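Local coordinates for protein lysyl oxidase (Pichia pastoris, PDB 1W7C) that probably oxidises primary amines, lysyl side chains among them, with a copper ion and a topaquinone cofactor in each subunit of a homodimer, at residues 509-514 / 533-538; 515-520 / 527-532; 568-573 / 679-684. All coordinates share one frame; numbering follows the deposited sequence. Where two conformers were deposited one is given.

Interaction 1 (509-514 / 533-538); sequences QYVMKD and AREVFE. Unlike the reference sequence in segment 509-514: Gln-509 (reference Lys). Unlike the reference sequence in segment 533-538: Phe-537 (reference Leu).
Gln-509 and Glu-535 face each other as a hydrogen-bonded antiparallel pair, and Val-511 with Ala-533 forms the next such pair; the Gln-509 N to Glu-535 O bond measures 2.9 Å and its return bond, Glu-535 N to Gln-509 O, 2.8 Å. With chi1 at 60°, Gln-509 sets CG between its backbone N and carbonyl carbon, and the extended chain beyond carries the amide alongside the Glu-535 side chain to Phe-537. There NE2 gives Glu-535 OE1 a weak bond of 3.0 Å, bent to 125° at the hydrogen, with amide and carboxylate planes 60° apart. Phe-537 brings CZ within 3.6 Å of Gln-509 CD, its ring inclined to the amide plane. Methyl CG2 of Val-511 rests against the same carboxylate, 3.6 Å from Glu-535 OE1.

The opposite face belongs to Tyr-510 and Arg-534. Arg-534 CB sits over the Tyr-510 ring in a CH-pi contact, 4.1 Å from its centroid, and the extended chain continues past the phenol so that CD reaches OH, while the guanidinium pairs with Glu-558. Backbone bonds therefore fix the register, while the weak, bent amide-carboxylate bond probably adds little, and arginine serves as hydrocarbon here and as a cation beyond.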
loop_
_atom_site.group_PDB
_atom_site.type_symbol
_atom_site.label_atom_id
_atom_site.label_comp_id
_atom_site.label_asym_id
_atom_site.label_seq_id
_atom_site.Cartn_x
_atom_site.Cartn_y
_atom_site.Cartn_z
ATOM N N GLN A 509 -10.915 0.330 -20.038
ATOM C CA GLN A 509 -9.943 1.170 -19.364
ATOM C C GLN A 509 -10.193 2.625 -19.729
ATOM O O GLN A 509 -10.491 2.936 -20.890
ATOM C CB GLN A 509 -8.523 0.779 -19.785
ATOM C CG GLN A 509 -8.216 0.900 -21.210
ATOM C CD GLN A 509 -6.826 0.472 -21.532
ATOM O OE1 GLN A 509 -5.992 0.250 -20.629
ATOM N NE2 GLN A 509 -6.549 0.335 -22.839
ATOM N N TYR A 510 -10.087 3.493 -18.738
ATOM C CA TYR A 510 -9.970 4.925 -18.996
ATOM C C TYR A 510 -8.489 5.265 -19.089
ATOM O O TYR A 510 -7.788 5.217 -18.065
ATOM C CB TYR A 510 -10.649 5.751 -17.905
ATOM C CG TYR A 510 -12.163 5.782 -18.037
ATOM C CD1 TYR A 510 -12.950 4.795 -17.501
ATOM C CD2 TYR A 510 -12.792 6.768 -18.764
ATOM C CE1 TYR A 510 -14.319 4.813 -17.637
ATOM C CE2 TYR A 510 -14.161 6.777 -18.922
ATOM C CZ TYR A 510 -14.923 5.799 -18.350
ATOM O OH TYR A 510 -16.299 5.796 -18.497
ATOM N N VAL A 511 -8.022 5.555 -20.292
ATOM C CA VAL A 511 -6.636 5.876 -20.571
ATOM C C VAL A 511 -6.472 7.373 -20.345
ATOM O O VAL A 511 -7.300 8.172 -20.788
ATOM C CB VAL A 511 -6.257 5.499 -22.042
ATOM C CG1 VAL A 511 -4.853 5.929 -22.424
ATOM C CG2 VAL A 511 -6.483 4.020 -22.251
ATOM N N MET A 512 -5.378 7.754 -19.689
ATOM C CA MET A 512 -5.077 9.148 -19.376
ATOM C C MET A 512 -3.872 9.577 -20.149
ATOM O O MET A 512 -2.864 8.901 -20.138
ATOM C CB MET A 512 -4.781 9.260 -17.882
ATOM C CG MET A 512 -5.915 8.832 -16.965
ATOM S SD MET A 512 -5.356 8.677 -15.278
ATOM C CE MET A 512 -6.897 8.222 -14.507
ATOM N N LYS A 513 -3.945 10.747 -20.764
ATOM C CA LYS A 513 -2.822 11.227 -21.568
ATOM C C LYS A 513 -2.768 12.728 -21.581
ATOM O O LYS A 513 -3.772 13.379 -21.393
ATOM C CB LYS A 513 -2.969 10.757 -23.011
ATOM C CG LYS A 513 -4.271 11.147 -23.568
ATOM N N ASP A 514 -1.578 13.279 -21.776
ATOM C CA ASP A 514 -1.472 14.695 -22.069
ATOM C C ASP A 514 -1.709 14.923 -23.551
ATOM O O ASP A 514 -1.352 14.087 -24.401
ATOM C CB ASP A 514 -0.167 15.347 -21.596
ATOM C CG ASP A 514 0.979 15.041 -22.457
ATOM O OD1 ASP A 514 1.330 15.890 -23.325
ATOM O OD2 ASP A 514 1.606 13.971 -22.370
ATOM N N ALA A 533 -9.858 8.782 -22.141
ATOM C CA ALA A 533 -10.518 8.110 -23.262
ATOM C C ALA A 533 -10.881 6.705 -22.775
ATOM O O ALA A 533 -10.025 5.973 -22.295
ATOM C CB ALA A 533 -9.628 8.030 -24.515
ATOM N N ARG A 534 -12.159 6.347 -22.860
ATOM C CA ARG A 534 -12.611 4.994 -22.526
ATOM C C ARG A 534 -12.341 4.079 -23.700
ATOM O O ARG A 534 -12.819 4.325 -24.809
ATOM C CB ARG A 534 -14.092 4.975 -22.145
ATOM C CG ARG A 534 -14.651 3.598 -21.889
ATOM C CD ARG A 534 -16.068 3.647 -21.431
ATOM N NE ARG A 534 -16.785 2.373 -21.359
ATOM C CZ ARG A 534 -17.415 1.812 -22.373
ATOM N NH1 ARG A 534 -17.355 2.346 -23.578
ATOM N NH2 ARG A 534 -18.111 0.718 -22.199
ATOM N N GLU A 535 -11.643 2.980 -23.434
ATOM C CA GLU A 535 -11.363 1.966 -24.440
ATOM C C GLU A 535 -11.869 0.631 -23.946
ATOM O O GLU A 535 -11.616 0.267 -22.837
ATOM C CB GLU A 535 -9.853 1.873 -24.721
ATOM C CG GLU A 535 -9.221 3.170 -25.170
ATOM C CD GLU A 535 -7.751 3.061 -25.575
ATOM O OE1 GLU A 535 -7.082 2.070 -25.209
ATOM O OE2 GLU A 535 -7.266 3.998 -26.229
ATOM N N VAL A 536 -12.592 -0.084 -24.791
ATOM C CA VAL A 536 -13.139 -1.399 -24.445
ATOM C C VAL A 536 -12.142 -2.483 -24.808
ATOM O O VAL A 536 -11.597 -2.471 -25.883
ATOM C CB VAL A 536 -14.435 -1.646 -25.190
ATOM C CG1 VAL A 536 -15.001 -3.045 -24.882
ATOM C CG2 VAL A 536 -15.437 -0.577 -24.849
ATOM N N PHE A 537 -11.898 -3.403 -23.876
ATOM C CA PHE A 537 -11.113 -4.618 -24.142
ATOM C C PHE A 537 -12.060 -5.604 -24.848
ATOM O O PHE A 537 -12.818 -6.326 -24.201
ATOM C CB PHE A 537 -10.568 -5.214 -22.838
ATOM C CG PHE A 537 -9.467 -4.424 -22.209
ATOM C CD1 PHE A 537 -9.678 -3.761 -21.040
ATOM C CD2 PHE A 537 -8.188 -4.440 -22.717
ATOM C CE1 PHE A 537 -8.690 -3.041 -20.435
ATOM C CE2 PHE A 537 -7.170 -3.748 -22.069
ATOM C CZ PHE A 537 -7.432 -3.033 -20.957
ATOM N N GLU A 538 -12.058 -5.578 -26.180
ATOM C CA GLU A 538 -13.058 -6.310 -26.958
ATOM C C GLU A 538 -12.838 -7.818 -26.984
ATOM O O GLU A 538 -13.793 -8.554 -27.163
ATOM C CB GLU A 538 -13.126 -5.753 -28.393
ATOM C CG GLU A 538 -13.597 -4.315 -28.434
ATOM C CD GLU A 538 -13.858 -3.790 -29.837
ATOM O OE1 GLU A 538 -13.615 -4.511 -30.824
ATOM O OE2 GLU A 538 -14.321 -2.647 -29.939
#

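Interaction 2 (515-520 / 527-532); sequences VDVEYP and YNTKQI
Tyr-519 and Tyr-527 both hold CG anti to the carbonyl carbon, beside the backbone N (chi1 -63° and -79°), which brings the two rings together. The result is a T-shaped pair: the CD1-CE1 edge of Tyr-519 points into the face of Tyr-527, centroids 5.3 Å apart and planes at 72°, with Tyr-519 CE1 3.7 Å from Tyr-527 CG. Val-517 CG2 lies over one face of the Tyr-519 ring and also touches Thr-529 CG2 at 3.7 Å, and the hydroxyl end of Tyr-519 reaches that same threonine methyl. Farther along, Val-515 CG2 packs against Gln-531 CD at 3.5 Å, and Val-517 CG1 touches Gln-531 NE2, though the amide's main polar partner is Tyr-475 of the second subunit.

On the other face, Asn-528 sends ND2 to Asp-516 OD1 over 3.0 Å; the two planar groups stand nearly perpendicular, and the oxygen lies tilted from the amide plane. ND2 also reaches Asp-514, so two carboxylates hold this amide, while Asn-528 OD1 accepts from backbone N-H groups of Lys-586 and Asn-587 of the second subunit. Tyr-527 OH and Thr-529 OG1 are likewise bonded to that subunit, through its His-353 and Gln-352. Four backbone bonds, in the hydrogen-bonded pairs Val-515/Thr-529 and Val-517/Tyr-527, complete the outer part of an antiparallel beta hairpin, an arm that reaches to the partner subunit as in other copper amine oxidases.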
loop_
_atom_site.group_PDB
_atom_site.type_symbol
_atom_site.label_atom_id
_atom_site.label_comp_id
_atom_site.label_asym_id
_atom_site.label_seq_id
_atom_site.Cartn_x
_atom_site.Cartn_y
_atom_site.Cartn_z
ATOM N N VAL A 515 -2.328 16.049 -23.864
ATOM C CA VAL A 515 -2.763 16.371 -25.220
ATOM C C VAL A 515 -2.720 17.899 -25.394
ATOM O O VAL A 515 -3.062 18.635 -24.476
ATOM C CB VAL A 515 -4.192 15.860 -25.517
ATOM C CG1 VAL A 515 -4.304 14.357 -25.277
ATOM C CG2 VAL A 515 -5.216 16.597 -24.687
ATOM N N ASP A 516 -2.378 18.345 -26.591
ATOM C CA ASP A 516 -2.439 19.745 -26.923
ATOM C C ASP A 516 -3.782 20.021 -27.618
ATOM O O ASP A 516 -4.218 19.278 -28.504
ATOM C CB ASP A 516 -1.362 20.111 -27.920
ATOM C CG ASP A 516 0.018 20.124 -27.349
ATOM O OD1 ASP A 516 0.198 20.142 -26.133
ATOM O OD2 ASP A 516 1.025 20.195 -28.077
ATOM N N VAL A 517 -4.450 21.065 -27.142
ATOM C CA VAL A 517 -5.790 21.437 -27.584
ATOM C C VAL A 517 -5.901 22.940 -27.722
ATOM O O VAL A 517 -5.094 23.695 -27.199
ATOM C CB VAL A 517 -6.902 20.967 -26.616
ATOM C CG1 VAL A 517 -6.849 19.467 -26.365
ATOM C CG2 VAL A 517 -6.866 21.716 -25.309
ATOM N N GLU A 518 -6.898 23.356 -28.485
ATOM C CA GLU A 518 -7.327 24.724 -28.545
ATOM C C GLU A 518 -8.771 24.708 -28.097
ATOM O O GLU A 518 -9.524 23.794 -28.459
ATOM C CB GLU A 518 -7.235 25.270 -29.970
ATOM C CG GLU A 518 -5.811 25.425 -30.490
ATOM C CD GLU A 518 -5.722 26.129 -31.844
ATOM O OE1 GLU A 518 -6.692 26.812 -32.256
ATOM O OE2 GLU A 518 -4.664 26.003 -32.505
ATOM N N TYR A 519 -9.162 25.699 -27.299
ATOM C CA TYR A 519 -10.524 25.814 -26.801
ATOM C C TYR A 519 -11.292 26.898 -27.537
ATOM O O TYR A 519 -10.695 27.897 -27.972
ATOM C CB TYR A 519 -10.512 26.194 -25.327
ATOM C CG TYR A 519 -9.874 25.158 -24.422
ATOM C CD1 TYR A 519 -8.592 25.357 -23.886
ATOM C CD2 TYR A 519 -10.555 24.008 -24.064
ATOM C CE1 TYR A 519 -8.010 24.427 -23.096
ATOM C CE2 TYR A 519 -9.973 23.047 -23.260
ATOM C CZ TYR A 519 -8.698 23.272 -22.775
ATOM O OH TYR A 519 -8.117 22.371 -21.914
ATOM N N PRO A 520 -12.611 26.727 -27.672
ATOM C CA PRO A 520 -13.433 27.728 -28.366
ATOM C C PRO A 520 -13.429 29.096 -27.691
ATOM O O PRO A 520 -13.622 30.114 -28.376
ATOM C CB PRO A 520 -14.837 27.104 -28.349
ATOM C CG PRO A 520 -14.814 26.086 -27.268
ATOM C CD PRO A 520 -13.413 25.569 -27.222
ATOM N N TYR A 527 -3.058 24.867 -25.608
ATOM C CA TYR A 527 -2.853 24.445 -24.222
ATOM C C TYR A 527 -2.424 22.983 -24.241
ATOM O O TYR A 527 -3.005 22.163 -24.949
ATOM C CB TYR A 527 -4.164 24.511 -23.425
ATOM C CG TYR A 527 -4.588 25.892 -22.941
ATOM C CD1 TYR A 527 -5.098 26.831 -23.822
ATOM C CD2 TYR A 527 -4.501 26.245 -21.606
ATOM C CE1 TYR A 527 -5.510 28.090 -23.360
ATOM C CE2 TYR A 527 -4.908 27.503 -21.141
ATOM C CZ TYR A 527 -5.439 28.402 -22.016
ATOM O OH TYR A 527 -5.822 29.635 -21.572
ATOM N N ASN A 528 -1.446 22.653 -23.418
ATOM C CA ASN A 528 -1.136 21.276 -23.094
ATOM C C ASN A 528 -1.940 20.925 -21.843
ATOM O O ASN A 528 -1.721 21.500 -20.783
ATOM C CB ASN A 528 0.356 21.115 -22.836
ATOM C CG ASN A 528 0.760 19.683 -22.549
ATOM O OD1 ASN A 528 1.433 19.447 -21.576
ATOM N ND2 ASN A 528 0.467 18.749 -23.471
ATOM N N THR A 529 -2.903 20.045 -22.012
ATOM C CA THR A 529 -3.789 19.620 -20.954
ATOM C C THR A 529 -3.787 18.110 -20.868
ATOM O O THR A 529 -2.884 17.462 -21.402
ATOM C CB THR A 529 -5.174 20.260 -21.128
ATOM O OG1 THR A 529 -6.006 19.993 -19.984
ATOM C CG2 THR A 529 -5.879 19.752 -22.393
ATOM N N LYS A 530 -4.763 17.541 -20.170
ATOM C CA LYS A 530 -4.868 16.106 -20.065
ATOM C C LYS A 530 -6.312 15.687 -20.259
ATOM O O LYS A 530 -7.237 16.406 -19.895
ATOM C CB LYS A 530 -4.322 15.605 -18.707
ATOM C CG LYS A 530 -4.956 16.246 -17.483
ATOM C CD LYS A 530 -4.387 15.680 -16.199
ATOM C CE LYS A 530 -4.743 16.455 -14.985
ATOM N NZ LYS A 530 -3.994 17.747 -14.884
ATOM N N GLN A 531 -6.487 14.507 -20.842
ATOM C CA GLN A 531 -7.787 13.931 -21.118
ATOM C C GLN A 531 -7.839 12.461 -20.716
ATOM O O GLN A 531 -6.807 11.787 -20.581
ATOM C CB GLN A 531 -8.120 14.030 -22.595
ATOM C CG GLN A 531 -8.257 15.453 -23.097
ATOM C CD GLN A 531 -8.591 15.530 -24.572
ATOM O OE1 GLN A 531 -8.573 14.507 -25.297
ATOM N NE2 GLN A 531 -8.863 16.745 -25.040
ATOM N N ILE A 532 -9.067 11.978 -20.618
ATOM C CA ILE A 532 -9.400 10.560 -20.562
ATOM C C ILE A 532 -10.025 10.073 -21.877
ATOM O O ILE A 532 -10.676 10.835 -22.572
ATOM C CB ILE A 532 -10.356 10.280 -19.384
ATOM C CG1 ILE A 532 -11.608 11.208 -19.400
ATOM C CG2 ILE A 532 -9.584 10.457 -18.078
ATOM C CD1 ILE A 532 -12.836 10.648 -18.700
#

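Interaction 3 (568-573 / 679-684); sequences NPRAYN and NYFDSE
The ring of Tyr-680 is sandwiched between Arg-570 on one face and Tyr-572 on the other. The guanidinium lies nearly flat on it, planes 28° apart and CZ 4.0 Å from the centroid in a cation-pi stack, with NH2 nearest, 3.3 Å from Tyr-680 CZ and displaced toward the rim. Against the opposite face Tyr-572 presents an edge, CE1 over the ring centre in a T-shaped pair whose planes stand 72° apart. A bend at chi3 (76°) folds Arg-570 back so that it also grips the carbonyl of the residue it stacks on: NE meets Tyr-680 O at 2.8 Å, in the carbonyl plane on a lone pair, and NH2 meets the same oxygen at 3.1 Å. Glu-562 and Glu-329 form salt bridges to NH1 and NH2. An alanine at Arg-570 would remove both donors from Tyr-680 O and is likely to strip one face of the ring and leave the two glutamates without this partner.

Asn-568 and Asn-679 stack their amides nearly parallel, with Asn-679 ND2 3.5 Å from Asn-568 CB. One water links Asn-568 ND2 to Asn-679 OD1, another Pro-569 O to Asn-679 ND2, and both side chains also bond to the second subunit, at Lys-478 and Ser-658. A cation-pi stack on one face and a T-shaped pair on the other thus join the loop after strand 670-678 to strand 569-576, at the dimer interface of the beta-rich enzyme domain.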
loop_
_atom_site.group_PDB
_atom_site.type_symbol
_atom_site.label_atom_id
_atom_site.label_comp_id
_atom_site.label_asym_id
_atom_site.label_seq_id
_atom_site.Cartn_x
_atom_site.Cartn_y
_atom_site.Cartn_z
ATOM N N ASN A 568 -23.936 6.095 -16.470
ATOM C CA ASN A 568 -22.650 5.412 -16.466
ATOM C C ASN A 568 -22.851 3.922 -16.209
ATOM O O ASN A 568 -23.589 3.562 -15.293
ATOM C CB ASN A 568 -21.745 5.994 -15.368
ATOM C CG ASN A 568 -21.417 7.453 -15.601
ATOM O OD1 ASN A 568 -20.940 7.827 -16.683
ATOM N ND2 ASN A 568 -21.765 8.300 -14.641
ATOM N N PRO A 569 -22.167 3.066 -16.954
ATOM C CA PRO A 569 -22.171 1.643 -16.620
ATOM C C PRO A 569 -21.798 1.397 -15.153
ATOM O O PRO A 569 -20.813 1.949 -14.641
ATOM C CB PRO A 569 -21.114 1.070 -17.552
ATOM C CG PRO A 569 -21.093 1.978 -18.770
ATOM C CD PRO A 569 -21.325 3.355 -18.128
ATOM N N ARG A 570 -22.555 0.563 -14.474
ATOM C CA ARG A 570 -22.171 0.161 -13.129
ATOM C C ARG A 570 -20.855 -0.599 -13.242
ATOM O O ARG A 570 -20.716 -1.473 -14.085
ATOM C CB ARG A 570 -23.230 -0.762 -12.541
ATOM C CG ARG A 570 -24.582 -0.110 -12.354
ATOM C CD ARG A 570 -25.563 -0.981 -11.666
ATOM N NE ARG A 570 -25.273 -1.020 -10.258
ATOM C CZ ARG A 570 -25.821 -1.882 -9.409
ATOM N NH1 ARG A 570 -26.649 -2.823 -9.828
ATOM N NH2 ARG A 570 -25.556 -1.781 -8.142
ATOM N N ALA A 571 -19.868 -0.262 -12.397
ATOM C CA ALA A 571 -18.542 -0.866 -12.563
ATOM C C ALA A 571 -17.839 -1.069 -11.239
ATOM O O ALA A 571 -18.180 -0.467 -10.229
ATOM C CB ALA A 571 -17.687 -0.010 -13.491
ATOM N N TYR A 572 -16.847 -1.952 -11.270
ATOM C CA TYR A 572 -15.844 -2.075 -10.223
ATOM C C TYR A 572 -14.490 -1.838 -10.857
ATOM O O TYR A 572 -14.200 -2.306 -11.965
ATOM C CB TYR A 572 -15.895 -3.447 -9.495
ATOM C CG TYR A 572 -16.631 -3.410 -8.176
ATOM C CD1 TYR A 572 -18.014 -3.277 -8.121
ATOM C CD2 TYR A 572 -15.944 -3.480 -6.971
ATOM C CE1 TYR A 572 -18.666 -3.191 -6.915
ATOM C CE2 TYR A 572 -16.602 -3.422 -5.747
ATOM C CZ TYR A 572 -17.975 -3.267 -5.704
ATOM O OH TYR A 572 -18.671 -3.193 -4.533
ATOM N N ASN A 573 -13.675 -1.077 -10.129
ATOM C CA ASN A 573 -12.296 -0.783 -10.533
ATOM C C ASN A 573 -11.375 -1.762 -9.838
ATOM O O ASN A 573 -11.424 -1.880 -8.621
ATOM C CB ASN A 573 -12.017 0.689 -10.155
ATOM C CG ASN A 573 -10.568 1.130 -10.220
ATOM O OD1 ASN A 573 -10.194 2.017 -9.425
ATOM N ND2 ASN A 573 -9.798 0.641 -11.147
ATOM N N ASN A 679 -18.931 4.115 -10.177
ATOM C CA ASN A 679 -20.261 4.315 -10.758
ATOM C C ASN A 679 -21.219 3.148 -10.530
ATOM O O ASN A 679 -22.208 2.998 -11.217
ATOM C CB ASN A 679 -20.141 4.685 -12.250
ATOM C CG ASN A 679 -19.434 5.983 -12.446
ATOM O OD1 ASN A 679 -19.513 6.893 -11.618
ATOM N ND2 ASN A 679 -18.761 6.100 -13.576
ATOM N N TYR A 680 -20.914 2.329 -9.529
ATOM C CA TYR A 680 -21.690 1.141 -9.223
ATOM C C TYR A 680 -23.003 1.543 -8.531
ATOM O O TYR A 680 -24.020 0.863 -8.671
ATOM C CB TYR A 680 -20.867 0.207 -8.327
ATOM C CG TYR A 680 -21.569 -1.079 -7.990
ATOM C CD1 TYR A 680 -21.686 -2.083 -8.928
ATOM C CD2 TYR A 680 -22.111 -1.292 -6.714
ATOM C CE1 TYR A 680 -22.333 -3.249 -8.639
ATOM C CE2 TYR A 680 -22.743 -2.444 -6.422
ATOM C CZ TYR A 680 -22.861 -3.424 -7.366
ATOM O OH TYR A 680 -23.537 -4.559 -7.021
ATOM N N PHE A 681 -22.959 2.629 -7.771
ATOM C CA PHE A 681 -24.105 3.303 -7.200
ATOM C C PHE A 681 -24.205 4.717 -7.779
ATOM O O PHE A 681 -23.358 5.143 -8.563
ATOM C CB PHE A 681 -23.970 3.351 -5.676
ATOM C CG PHE A 681 -23.850 1.995 -4.998
ATOM C CD1 PHE A 681 -24.898 1.078 -5.001
ATOM C CD2 PHE A 681 -22.707 1.679 -4.251
ATOM C CE1 PHE A 681 -24.776 -0.129 -4.354
ATOM C CE2 PHE A 681 -22.607 0.465 -3.564
ATOM C CZ PHE A 681 -23.641 -0.417 -3.607
ATOM N N ASP A 682 -25.194 5.477 -7.333
ATOM C CA ASP A 682 -25.267 6.891 -7.610
ATOM C C ASP A 682 -24.373 7.739 -6.702
ATOM O O ASP A 682 -24.102 8.897 -7.010
ATOM C CB ASP A 682 -26.711 7.383 -7.457
ATOM C CG ASP A 682 -27.634 6.878 -8.526
ATOM O OD1 ASP A 682 -27.169 6.349 -9.554
ATOM O OD2 ASP A 682 -28.870 7.051 -8.392
ATOM N N SER A 683 -23.940 7.162 -5.595
ATOM C CA SER A 683 -23.184 7.865 -4.586
ATOM C C SER A 683 -22.349 6.864 -3.781
ATOM O O SER A 683 -22.497 5.641 -3.901
ATOM C CB SER A 683 -24.137 8.636 -3.666
ATOM O OG SER A 683 -25.018 7.739 -3.009
ATOM N N GLU A 684 -21.519 7.417 -2.916
ATOM C CA GLU A 684 -20.653 6.646 -2.029
ATOM C C GLU A 684 -21.509 6.063 -0.883
ATOM O O GLU A 684 -22.264 6.766 -0.202
ATOM C CB GLU A 684 -19.561 7.585 -1.549
ATOM C CG GLU A 684 -18.468 6.966 -0.717
ATOM C CD GLU A 684 -18.857 6.802 0.738
ATOM O OE1 GLU A 684 -19.348 7.782 1.374
ATOM O OE2 GLU A 684 -18.644 5.694 1.258
HETATM O O HOH W 1 -21.828 8.508 -11.664
HETATM O O HOH W 2 -18.815 3.793 -15.303
#

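Interactions 1 and 2 are successive lengths of one beta hairpin, strands 504-518 and 526-536; interaction 2 is nested inside the loop that interaction 1 closes, and their centres lie about 16 Å apart. They meet directly, most plainly where Lys-513 O and Gln-531 N come within 3.0 Å and are probably hydrogen-bonded. Interaction 3 follows later in the chain, about 17 Å from interaction 1 and about 27 Å from interaction 2, centre to centre, and touches neither. Strand 553-559 bridges the two regions, pairing with 504-518 and with 569-576. All three belong to the enzyme domain and touch the second subunit, so hairpin and loop both contribute to the dimer interface.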